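Local coordinates for major capsid protein (Norovirus Hu/GI.7/TCH-060/USA/2003, PDB 4P25) that forms the norovirus capsid and, through its protruding (P) domain, binds histo-blood group antigen glycans such as Lewis Y, at residues A106-V111 against D129-A134; F72-G77 against S142-S147; R66-V71 against T152-G157. All coordinates share one frame; numbering follows the deposited sequence.

Overall arrangement
All three contacts lie in one antiparallel six-stranded sheet, consistent with the beta-barrel of the outer P2 subdomain of the norovirus P domain. Along the chain they are concentric: 66-71 pairs with 152-157 outermost (contact 3), 72-77 meets 142-147 inside it (contact 2), and 106-111 pairs with 129-134 innermost (contact 1). Centres are about 12 Å apart for contacts 1 and 2, 12 Å for contacts 2 and 3, and 16 Å for contacts 1 and 3. Contacts 2 and 3 share strand 66-73. Strands 108-115 and 154-163 are neighbours, which links contacts 1 and 3. Contact 1 carries part of the glycan pocket; contacts 2 and 3 hold no residue of it.

Contact 1 (A106-V111 against D129-A134); sequences ACDWHV and DVKQNA. With FUC (alpha-L-fucopyranose), chain E; GAL (beta-D-galactopyranose), chain B.
Asp108 and Lys131 form a salt bridge at the edge of the glycan pocket. Lys131 NZ lies 3.0 Å from both Asp108 OD1 and Asp108 OD2, on the syn side of each oxygen. The lysine chain is bent at its last two torsions (chi3 76°, chi4 74°), which brings the amine round in front of the carboxylate, between its two oxygens. Asp108 OD2 also accepts a hydrogen bond from galactose O3 at 2.7 Å. The same O3 accepts a hydrogen bond from His110 NE2 at 3.1 Å, so one sugar hydroxyl is held by two residues. The imidazole is in turn met at its edge by Asp129, whose OD1 is 2.9 Å from His110 CD2. The carboxylate plane is turned 68° from the ring. Fucose O2 comes close to both Asp129 and His110.

Second-shell groups position these residues. A water accepts from Gln132 N and donates to Asp108 OD1, which ties the acid to the backbone of the facing segment. Lys131 NZ also bonds Ser165 O. Arg127 makes a salt bridge with Asp129 OD1, and Trp161 stacks on the His110 ring. Farther along, Gln132 NE2 donates to Cys107 O at 2.9 Å and also to Ile104 O. Gln132 CD sits over one face of the Trp109 indole, offset toward the rim, with the amide steeply tilted to the ring. Trp109 NE1 bonds Ile104 O as well.

The backbones form the open end of the beta hairpin of strands 108-115 and 125-130. Trp109 and Val130 are an antiparallel hydrogen-bonded pair, with Trp109 N to Val130 O and Val130 N to Trp109 O both 2.8 Å. His110 and Asp129 follow as a non-hydrogen-bonded pair. The other side of strand 108-115 is bonded to strand 154-163, while Asp129 reaches Thr146 through its backbone.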
loop_
_atom_site.group_PDB
_atom_site.type_symbol
_atom_site.label_atom_id
_atom_site.label_comp_id
_atom_site.label_asym_id
_atom_site.label_seq_id
_atom_site.Cartn_x
_atom_site.Cartn_y
_atom_site.Cartn_z
ATOM N N ALA A 106 -22.991 -1.854 -2.608
ATOM C CA ALA A 106 -24.257 -1.498 -1.965
ATOM C C ALA A 106 -24.111 -0.594 -0.750
ATOM O O ALA A 106 -24.638 -0.887 0.324
ATOM C CB ALA A 106 -25.054 -2.753 -1.617
ATOM N N CYS A 107 -23.393 0.506 -0.934
ATOM C CA CYS A 107 -23.202 1.486 0.123
ATOM C C CYS A 107 -22.749 2.800 -0.488
ATOM O O CYS A 107 -22.319 2.842 -1.644
ATOM C CB CYS A 107 -22.180 0.993 1.159
ATOM S SG CYS A 107 -20.524 0.596 0.505
ATOM N N ASP A 108 -22.871 3.879 0.277
ATOM C CA ASP A 108 -22.253 5.134 -0.111
ATOM C C ASP A 108 -20.752 5.062 0.128
ATOM O O ASP A 108 -20.292 4.458 1.104
ATOM C CB ASP A 108 -22.832 6.296 0.692
ATOM C CG ASP A 108 -24.134 6.826 0.117
ATOM O OD1 ASP A 108 -24.821 6.107 -0.644
ATOM O OD2 ASP A 108 -24.475 7.978 0.457
ATOM N N TRP A 109 -19.991 5.673 -0.771
ATOM C CA TRP A 109 -18.559 5.833 -0.596
ATOM C C TRP A 109 -18.233 7.275 -0.267
ATOM O O TRP A 109 -18.921 8.192 -0.708
ATOM C CB TRP A 109 -17.808 5.456 -1.872
ATOM C CG TRP A 109 -17.895 4.021 -2.245
ATOM C CD1 TRP A 109 -18.377 2.993 -1.486
ATOM C CD2 TRP A 109 -17.474 3.446 -3.483
ATOM N NE1 TRP A 109 -18.282 1.809 -2.185
ATOM C CE2 TRP A 109 -17.732 2.063 -3.416
ATOM C CE3 TRP A 109 -16.905 3.971 -4.650
ATOM C CZ2 TRP A 109 -17.438 1.196 -4.470
ATOM C CZ3 TRP A 109 -16.614 3.112 -5.695
ATOM C CH2 TRP A 109 -16.885 1.741 -5.602
ATOM N N HIS A 110 -17.170 7.468 0.500
ATOM C CA HIS A 110 -16.658 8.794 0.779
ATOM C C HIS A 110 -15.173 8.759 0.483
ATOM O O HIS A 110 -14.403 8.087 1.168
ATOM C CB HIS A 110 -16.983 9.167 2.219
ATOM C CG HIS A 110 -18.438 9.014 2.536
ATOM N ND1 HIS A 110 -18.947 7.903 3.176
ATOM C CD2 HIS A 110 -19.484 9.859 2.363
ATOM C CE1 HIS A 110 -20.247 8.058 3.353
ATOM N NE2 HIS A 110 -20.597 9.237 2.870
ATOM N N VAL A 111 -14.794 9.461 -0.583
ATOM C CA VAL A 111 -13.489 9.302 -1.209
ATOM C C VAL A 111 -12.727 10.602 -1.084
ATOM O O VAL A 111 -13.218 11.656 -1.497
ATOM C CB VAL A 111 -13.660 8.969 -2.709
ATOM C CG1 VAL A 111 -12.309 8.693 -3.361
ATOM C CG2 VAL A 111 -14.604 7.778 -2.897
ATOM N N ASP A 129 -18.629 12.362 -2.145
ATOM C CA ASP A 129 -19.645 11.494 -1.581
ATOM C C ASP A 129 -20.414 10.837 -2.729
ATOM O O ASP A 129 -21.122 11.495 -3.493
ATOM C CB ASP A 129 -20.532 12.300 -0.630
ATOM C CG ASP A 129 -19.716 12.991 0.464
ATOM O OD1 ASP A 129 -18.784 12.348 1.003
ATOM O OD2 ASP A 129 -19.976 14.175 0.767
ATOM N N VAL A 130 -20.232 9.526 -2.855
ATOM C CA VAL A 130 -20.679 8.787 -4.031
ATOM C C VAL A 130 -21.741 7.761 -3.672
ATOM O O VAL A 130 -21.533 6.930 -2.778
ATOM C CB VAL A 130 -19.496 8.039 -4.679
ATOM C CG1 VAL A 130 -19.953 7.260 -5.905
ATOM C CG2 VAL A 130 -18.378 9.014 -5.034
ATOM N N LYS A 131 -22.873 7.815 -4.369
ATOM C CA LYS A 131 -23.929 6.826 -4.180
ATOM C C LYS A 131 -23.895 5.798 -5.303
ATOM O O LYS A 131 -23.536 6.118 -6.441
ATOM C CB LYS A 131 -25.309 7.496 -4.124
ATOM C CG LYS A 131 -25.441 8.542 -3.031
ATOM C CD LYS A 131 -26.896 8.916 -2.793
ATOM C CE LYS A 131 -27.639 7.837 -2.013
ATOM N NZ LYS A 131 -27.259 7.799 -0.567
ATOM N N GLN A 132 -24.263 4.563 -4.975
ATOM C CA GLN A 132 -24.321 3.491 -5.966
ATOM C C GLN A 132 -25.734 3.363 -6.518
ATOM O O GLN A 132 -26.409 2.342 -6.349
ATOM C CB GLN A 132 -23.817 2.170 -5.379
ATOM C CG GLN A 132 -22.336 2.227 -5.011
ATOM C CD GLN A 132 -21.775 0.892 -4.556
ATOM O OE1 GLN A 132 -21.951 -0.128 -5.219
ATOM N NE2 GLN A 132 -21.087 0.898 -3.417
ATOM N N ASN A 133 -26.173 4.437 -7.166
ATOM C CA ASN A 133 -27.470 4.460 -7.829
ATOM C C ASN A 133 -27.291 4.499 -9.350
ATOM O O ASN A 133 -26.236 4.114 -9.852
ATOM C CB ASN A 133 -28.339 5.610 -7.304
ATOM C CG ASN A 133 -27.599 6.936 -7.260
ATOM O OD1 ASN A 133 -26.516 7.078 -7.826
ATOM N ND2 ASN A 133 -28.194 7.924 -6.592
ATOM N N ALA A 134 -28.302 4.937 -10.088
ATOM C CA ALA A 134 -28.249 4.835 -11.553
ATOM C C ALA A 134 -27.041 5.499 -12.248
ATOM O O ALA A 134 -26.469 4.910 -13.166
ATOM C CB ALA A 134 -29.576 5.284 -12.192
HETATM C C1 FUC E . -22.676 11.277 4.828
HETATM C C2 FUC E . -21.876 12.432 4.248
HETATM C C3 FUC E . -22.439 13.747 4.760
HETATM C C4 FUC E . -22.483 13.723 6.280
HETATM C C5 FUC E . -23.250 12.496 6.746
HETATM C C6 FUC E . -23.287 12.468 8.275
HETATM O O2 FUC E . -21.958 12.401 2.817
HETATM O O3 FUC E . -21.603 14.829 4.323
HETATM O O4 FUC E . -21.146 13.677 6.797
HETATM O O5 FUC E . -22.600 11.312 6.260
HETATM C C1 GAL B . -26.067 10.432 5.328
HETATM C C2 GAL B . -24.727 10.152 4.669
HETATM C C3 GAL B . -24.950 9.421 3.354
HETATM C C4 GAL B . -25.792 8.180 3.601
HETATM C C5 GAL B . -27.073 8.570 4.320
HETATM C C6 GAL B . -27.917 7.320 4.575
HETATM O O2 GAL B . -24.046 11.391 4.418
HETATM O O3 GAL B . -23.684 9.038 2.797
HETATM O O4 GAL B . -25.053 7.252 4.409
HETATM O O5 GAL B . -26.749 9.193 5.571
HETATM O O6 GAL B . -29.247 7.706 4.932
HETATM O O HOH W 1 -25.453 4.191 -2.329
#

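Contact 2 (F72-G77 against S142-S147); sequences FSTASG and SIEFTS
Thr74 and Glu144 are the nearest backbone neighbours here, yet their CA atoms are 7.8 Å apart, too far for strand pairing. The setting explains this. Segment 72-77 ends strand 66-73 and forms the turn of a beta-hairpin with strand 78-83. Strand 142-144 pairs with the far side of strand 78-83, so the two segments are separated by that strand and meet mainly where the turn overhangs it. Phe72 bonds Gly79 through its backbone, and Ile143 bonds Leu80. Gly77 ends the turn and leads into strand 78-83. Residues 73-76 of the turn also touch a crystal neighbour.

The side chains meet across a modest interface. Thr74 and Glu144 come from opposite directions. Glu144 is extended beyond CG (chi2 -166°), which carries its carboxylate out to the threonine. There the methyl does the touching: Thr74 CG2 is 3.6 Å from Glu144 OE2. Nearer the strand end, the Phe72 ring approaches the other strand obliquely, with CE1 4.4 Å from Ile143 O and 4.5 Å from Ser142 CB. These are loose contacts at a partly exposed surface. Pro135 also touches the Glu144 side chain.

The polar link is made by water. Thr74 OG1, turned between its backbone N and carbonyl carbon (chi1 69°), is directed to two water molecules. Both also donate to Glu144 OE1, so this one carboxylate oxygen receives two bonds. The first water is 2.8 Å from Thr74 OG1 and 3.0 Å from Glu144 OE1. The second is 2.9 Å from Glu144 OE1 and binds Ser76 OG as well.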
loop_
_atom_site.group_PDB
_atom_site.type_symbol
_atom_site.label_atom_id
_atom_site.label_comp_id
_atom_site.label_asym_id
_atom_site.label_seq_id
_atom_site.Cartn_x
_atom_site.Cartn_y
_atom_site.Cartn_z
ATOM N N PHE A 72 -16.592 16.867 -14.106
ATOM C CA PHE A 72 -17.446 17.447 -15.138
ATOM C C PHE A 72 -18.813 17.823 -14.559
ATOM O O PHE A 72 -19.167 17.400 -13.459
ATOM C CB PHE A 72 -17.585 16.505 -16.348
ATOM C CG PHE A 72 -18.444 15.290 -16.095
ATOM C CD1 PHE A 72 -17.914 14.161 -15.485
ATOM C CD2 PHE A 72 -19.772 15.270 -16.488
ATOM C CE1 PHE A 72 -18.705 13.041 -15.261
ATOM C CE2 PHE A 72 -20.563 14.155 -16.266
ATOM C CZ PHE A 72 -20.032 13.042 -15.651
ATOM N N SER A 73 -19.564 18.632 -15.296
ATOM C CA SER A 73 -20.866 19.097 -14.829
ATOM C C SER A 73 -21.979 18.139 -15.237
ATOM O O SER A 73 -22.078 17.751 -16.403
ATOM C CB SER A 73 -21.172 20.488 -15.391
ATOM O OG SER A 73 -20.207 21.440 -14.982
ATOM N N THR A 74 -22.810 17.757 -14.272
ATOM C CA THR A 74 -23.980 16.938 -14.560
ATOM C C THR A 74 -25.238 17.773 -14.361
ATOM O O THR A 74 -25.156 18.952 -14.007
ATOM C CB THR A 74 -24.048 15.717 -13.640
ATOM O OG1 THR A 74 -24.329 16.147 -12.301
ATOM C CG2 THR A 74 -22.722 14.974 -13.650
ATOM N N ALA A 75 -26.397 17.158 -14.571
ATOM C CA ALA A 75 -27.672 17.854 -14.453
ATOM C C ALA A 75 -27.908 18.420 -13.054
ATOM O O ALA A 75 -28.543 19.461 -12.896
ATOM C CB ALA A 75 -28.823 16.932 -14.852
ATOM N N SER A 76 -27.386 17.740 -12.039
ATOM C CA SER A 76 -27.687 18.104 -10.659
ATOM C C SER A 76 -26.465 18.583 -9.883
ATOM O O SER A 76 -26.575 18.997 -8.729
ATOM C CB SER A 76 -28.314 16.915 -9.933
ATOM O OG SER A 76 -27.386 15.851 -9.816
ATOM N N GLY A 77 -25.304 18.526 -10.520
ATOM C CA GLY A 77 -24.058 18.849 -9.856
ATOM C C GLY A 77 -22.939 18.157 -10.598
ATOM O O GLY A 77 -23.011 18.015 -11.810
ATOM N N SER A 142 -17.830 6.542 -15.716
ATOM C CA SER A 142 -18.283 7.746 -15.032
ATOM C C SER A 142 -19.073 7.442 -13.769
ATOM O O SER A 142 -19.818 6.460 -13.699
ATOM C CB SER A 142 -19.097 8.646 -15.967
ATOM O OG SER A 142 -20.328 8.049 -16.316
ATOM N N ILE A 143 -18.888 8.294 -12.765
ATOM C CA ILE A 143 -19.703 8.257 -11.560
ATOM C C ILE A 143 -20.092 9.680 -11.216
ATOM O O ILE A 143 -19.488 10.633 -11.715
ATOM C CB ILE A 143 -18.952 7.629 -10.363
ATOM C CG1 ILE A 143 -17.706 8.453 -10.013
ATOM C CG2 ILE A 143 -18.609 6.167 -10.642
ATOM C CD1 ILE A 143 -16.928 7.916 -8.829
ATOM N N GLU A 144 -21.109 9.837 -10.379
ATOM C CA GLU A 144 -21.464 11.161 -9.897
ATOM C C GLU A 144 -21.152 11.275 -8.412
ATOM O O GLU A 144 -20.968 10.268 -7.733
ATOM C CB GLU A 144 -22.928 11.485 -10.201
ATOM C CG GLU A 144 -23.208 11.490 -11.708
ATOM C CD GLU A 144 -24.537 12.126 -12.092
ATOM O OE1 GLU A 144 -25.253 12.627 -11.202
ATOM O OE2 GLU A 144 -24.858 12.118 -13.300
ATOM N N PHE A 145 -21.056 12.506 -7.924
ATOM C CA PHE A 145 -20.792 12.736 -6.508
ATOM C C PHE A 145 -21.387 14.054 -6.045
ATOM O O PHE A 145 -21.720 14.927 -6.855
ATOM C CB PHE A 145 -19.276 12.710 -6.207
ATOM C CG PHE A 145 -18.504 13.848 -6.836
ATOM C CD1 PHE A 145 -18.407 15.080 -6.204
ATOM C CD2 PHE A 145 -17.860 13.676 -8.056
ATOM C CE1 PHE A 145 -17.700 16.132 -6.787
ATOM C CE2 PHE A 145 -17.149 14.718 -8.639
ATOM C CZ PHE A 145 -17.067 15.945 -8.000
ATOM N N THR A 146 -21.528 14.188 -4.735
ATOM C CA THR A 146 -21.756 15.483 -4.125
ATOM C C THR A 146 -20.548 15.739 -3.237
ATOM O O THR A 146 -19.864 14.791 -2.828
ATOM C CB THR A 146 -23.065 15.526 -3.297
ATOM O OG1 THR A 146 -23.039 14.512 -2.287
ATOM C CG2 THR A 146 -24.281 15.316 -4.197
ATOM N N SER A 147 -20.262 17.007 -2.966
ATOM C CA SER A 147 -19.125 17.369 -2.130
ATOM C C SER A 147 -19.373 18.701 -1.451
ATOM O O SER A 147 -19.960 19.609 -2.038
ATOM C CB SER A 147 -17.847 17.462 -2.968
ATOM O OG SER A 147 -16.742 17.843 -2.163
HETATM O O HOH W 2 -23.994 14.938 -9.778
HETATM O O HOH W 3 -27.084 14.677 -12.028
#

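Contact 3 (R66-V71 against T152-G157); sequences RIRGKV and TGDQLG
Arg68 grips Asp154 side-on, one nitrogen to each oxygen. Its NE donates to Asp154 OD1 at 3.0 Å and its NH2 to Asp154 OD2 at 2.7 Å. The arginine chain is extended from CG to NE, and the Asp154 carboxylate swings to meet it with CG opposite its own backbone N (chi1 -177°). Guanidinium and carboxylate are nearly coplanar, 25° apart, and both acceptors lie close to the guanidinium plane. Arg68 NH1 is held separately by Leu85 O. A water bridges Asp154 OD1 to Lys70 NZ, which is itself beyond salt-bridge distance.

Leu156 crosses Arg68 at a slant on the same face. Its CD1 is 3.9 Å from Arg68 CB and also lies over one face of the Arg66 guanidinium. Arg66 is bent at chi3, and its NH1 bonds Ser62 O.

The backbones are neighbouring antiparallel strands in the six-stranded sheet, consistent with the P2 barrel of the norovirus P domain. The axes of strands 66-71 and 154-157 come within 4.7 Å. Ile67 with Gly157 and Gly69 with Gln155 are the hydrogen-bonded pairs; Arg68 with Leu156 and Lys70 with Asp154 are the non-hydrogen-bonded ones. The ladder runs on to Val71 N, which donates to Gly153 O at 3.0 Å.

On the opposite face, Gln155 turns back at chi2 (-75°). This brings its NE2 to Thr152 O, 2.9 Å away and in the amide plane, while OE1 is hydrogen-bonded to Thr113 OG1. Val71 CG2 sits 3.9 Å from Gln155 CG. Ile67, on this face too, packs on Val111, Leu82 and Phe101.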
loop_
_atom_site.group_PDB
_atom_site.type_symbol
_atom_site.label_atom_id
_atom_site.label_comp_id
_atom_site.label_asym_id
_atom_site.label_seq_id
_atom_site.Cartn_x
_atom_site.Cartn_y
_atom_site.Cartn_z
ATOM N N ARG A 66 -8.762 2.962 -4.962
ATOM C CA ARG A 66 -8.485 4.344 -5.312
ATOM C C ARG A 66 -9.236 4.712 -6.575
ATOM O O ARG A 66 -9.653 3.834 -7.337
ATOM C CB ARG A 66 -6.984 4.563 -5.472
ATOM C CG ARG A 66 -6.222 4.178 -4.211
ATOM C CD ARG A 66 -4.783 4.572 -4.308
ATOM N NE ARG A 66 -4.623 6.012 -4.171
ATOM C CZ ARG A 66 -3.512 6.671 -4.484
ATOM N NH1 ARG A 66 -2.463 6.013 -4.967
ATOM N NH2 ARG A 66 -3.457 7.986 -4.328
ATOM N N ILE A 67 -9.445 6.013 -6.763
ATOM C CA ILE A 67 -10.208 6.536 -7.887
ATOM C C ILE A 67 -9.494 7.753 -8.449
ATOM O O ILE A 67 -8.953 8.574 -7.697
ATOM C CB ILE A 67 -11.635 6.953 -7.457
ATOM C CG1 ILE A 67 -12.417 5.752 -6.915
ATOM C CG2 ILE A 67 -12.399 7.567 -8.624
ATOM C CD1 ILE A 67 -13.792 6.107 -6.390
ATOM N N ARG A 68 -9.475 7.863 -9.771
ATOM C CA ARG A 68 -8.962 9.063 -10.416
ATOM C C ARG A 68 -9.888 9.439 -11.559
ATOM O O ARG A 68 -10.413 8.573 -12.258
ATOM C CB ARG A 68 -7.533 8.853 -10.927
ATOM C CG ARG A 68 -6.890 10.133 -11.454
ATOM C CD ARG A 68 -5.420 9.926 -11.761
ATOM N NE ARG A 68 -4.787 11.144 -12.272
ATOM C CZ ARG A 68 -3.470 11.320 -12.357
ATOM N NH1 ARG A 68 -2.638 10.362 -11.950
ATOM N NH2 ARG A 68 -2.978 12.455 -12.836
ATOM N N GLY A 69 -10.093 10.735 -11.745
ATOM C CA GLY A 69 -10.926 11.189 -12.840
ATOM C C GLY A 69 -10.971 12.691 -12.968
ATOM O O GLY A 69 -10.444 13.430 -12.134
ATOM N N LYS A 70 -11.608 13.142 -14.038
ATOM C CA LYS A 70 -11.771 14.566 -14.282
ATOM C C LYS A 70 -13.185 15.016 -13.967
ATOM O O LYS A 70 -14.159 14.418 -14.426
ATOM C CB LYS A 70 -11.400 14.893 -15.724
ATOM C CG LYS A 70 -9.919 14.703 -15.972
ATOM C CD LYS A 70 -9.550 14.737 -17.438
ATOM C CE LYS A 70 -8.045 14.626 -17.581
ATOM N NZ LYS A 70 -7.484 13.543 -16.721
ATOM N N VAL A 71 -13.287 16.079 -13.177
ATOM C CA VAL A 71 -14.580 16.621 -12.778
ATOM C C VAL A 71 -15.312 17.209 -13.978
ATOM O O VAL A 71 -14.721 17.936 -14.778
ATOM C CB VAL A 71 -14.409 17.700 -11.688
ATOM C CG1 VAL A 71 -15.746 18.375 -11.361
ATOM C CG2 VAL A 71 -13.789 17.089 -10.440
ATOM N N THR A 152 -12.161 20.458 -8.750
ATOM C CA THR A 152 -12.148 20.702 -10.187
ATOM C C THR A 152 -11.000 19.928 -10.817
ATOM O O THR A 152 -10.083 19.479 -10.126
ATOM C CB THR A 152 -11.963 22.197 -10.521
ATOM O OG1 THR A 152 -10.707 22.651 -10.001
ATOM C CG2 THR A 152 -13.094 23.042 -9.936
ATOM N N GLY A 153 -11.058 19.762 -12.132
ATOM C CA GLY A 153 -9.988 19.119 -12.874
ATOM C C GLY A 153 -9.704 17.671 -12.506
ATOM O O GLY A 153 -10.611 16.902 -12.176
ATOM N N ASP A 154 -8.423 17.318 -12.569
ATOM C CA ASP A 154 -7.933 15.956 -12.391
ATOM C C ASP A 154 -7.805 15.638 -10.901
ATOM O O ASP A 154 -6.903 16.136 -10.229
ATOM C CB ASP A 154 -6.581 15.861 -13.109
ATOM C CG ASP A 154 -5.957 14.467 -13.074
ATOM O OD1 ASP A 154 -6.584 13.497 -12.593
ATOM O OD2 ASP A 154 -4.807 14.358 -13.560
ATOM N N GLN A 155 -8.716 14.806 -10.395
ATOM C CA GLN A 155 -8.746 14.453 -8.977
ATOM C C GLN A 155 -8.307 13.013 -8.764
ATOM O O GLN A 155 -8.783 12.103 -9.448
ATOM C CB GLN A 155 -10.158 14.629 -8.405
ATOM C CG GLN A 155 -10.676 16.062 -8.385
ATOM C CD GLN A 155 -10.057 16.919 -7.285
ATOM O OE1 GLN A 155 -9.866 16.467 -6.152
ATOM N NE2 GLN A 155 -9.747 18.166 -7.618
ATOM N N LEU A 156 -7.396 12.808 -7.814
ATOM C CA LEU A 156 -6.915 11.477 -7.474
ATOM C C LEU A 156 -7.104 11.253 -5.993
ATOM O O LEU A 156 -6.758 12.107 -5.177
ATOM C CB LEU A 156 -5.434 11.333 -7.835
ATOM C CG LEU A 156 -4.660 10.125 -7.292
ATOM C CD1 LEU A 156 -5.216 8.819 -7.831
ATOM C CD2 LEU A 156 -3.187 10.264 -7.647
ATOM N N GLY A 157 -7.662 10.102 -5.642
ATOM C CA GLY A 157 -7.928 9.848 -4.241
ATOM C C GLY A 157 -8.161 8.414 -3.832
ATOM O O GLY A 157 -8.036 7.479 -4.626
HETATM O O HOH W 4 -7.924 12.069 -14.490
HETATM O O HOH W 5 -13.428 20.636 -13.806
#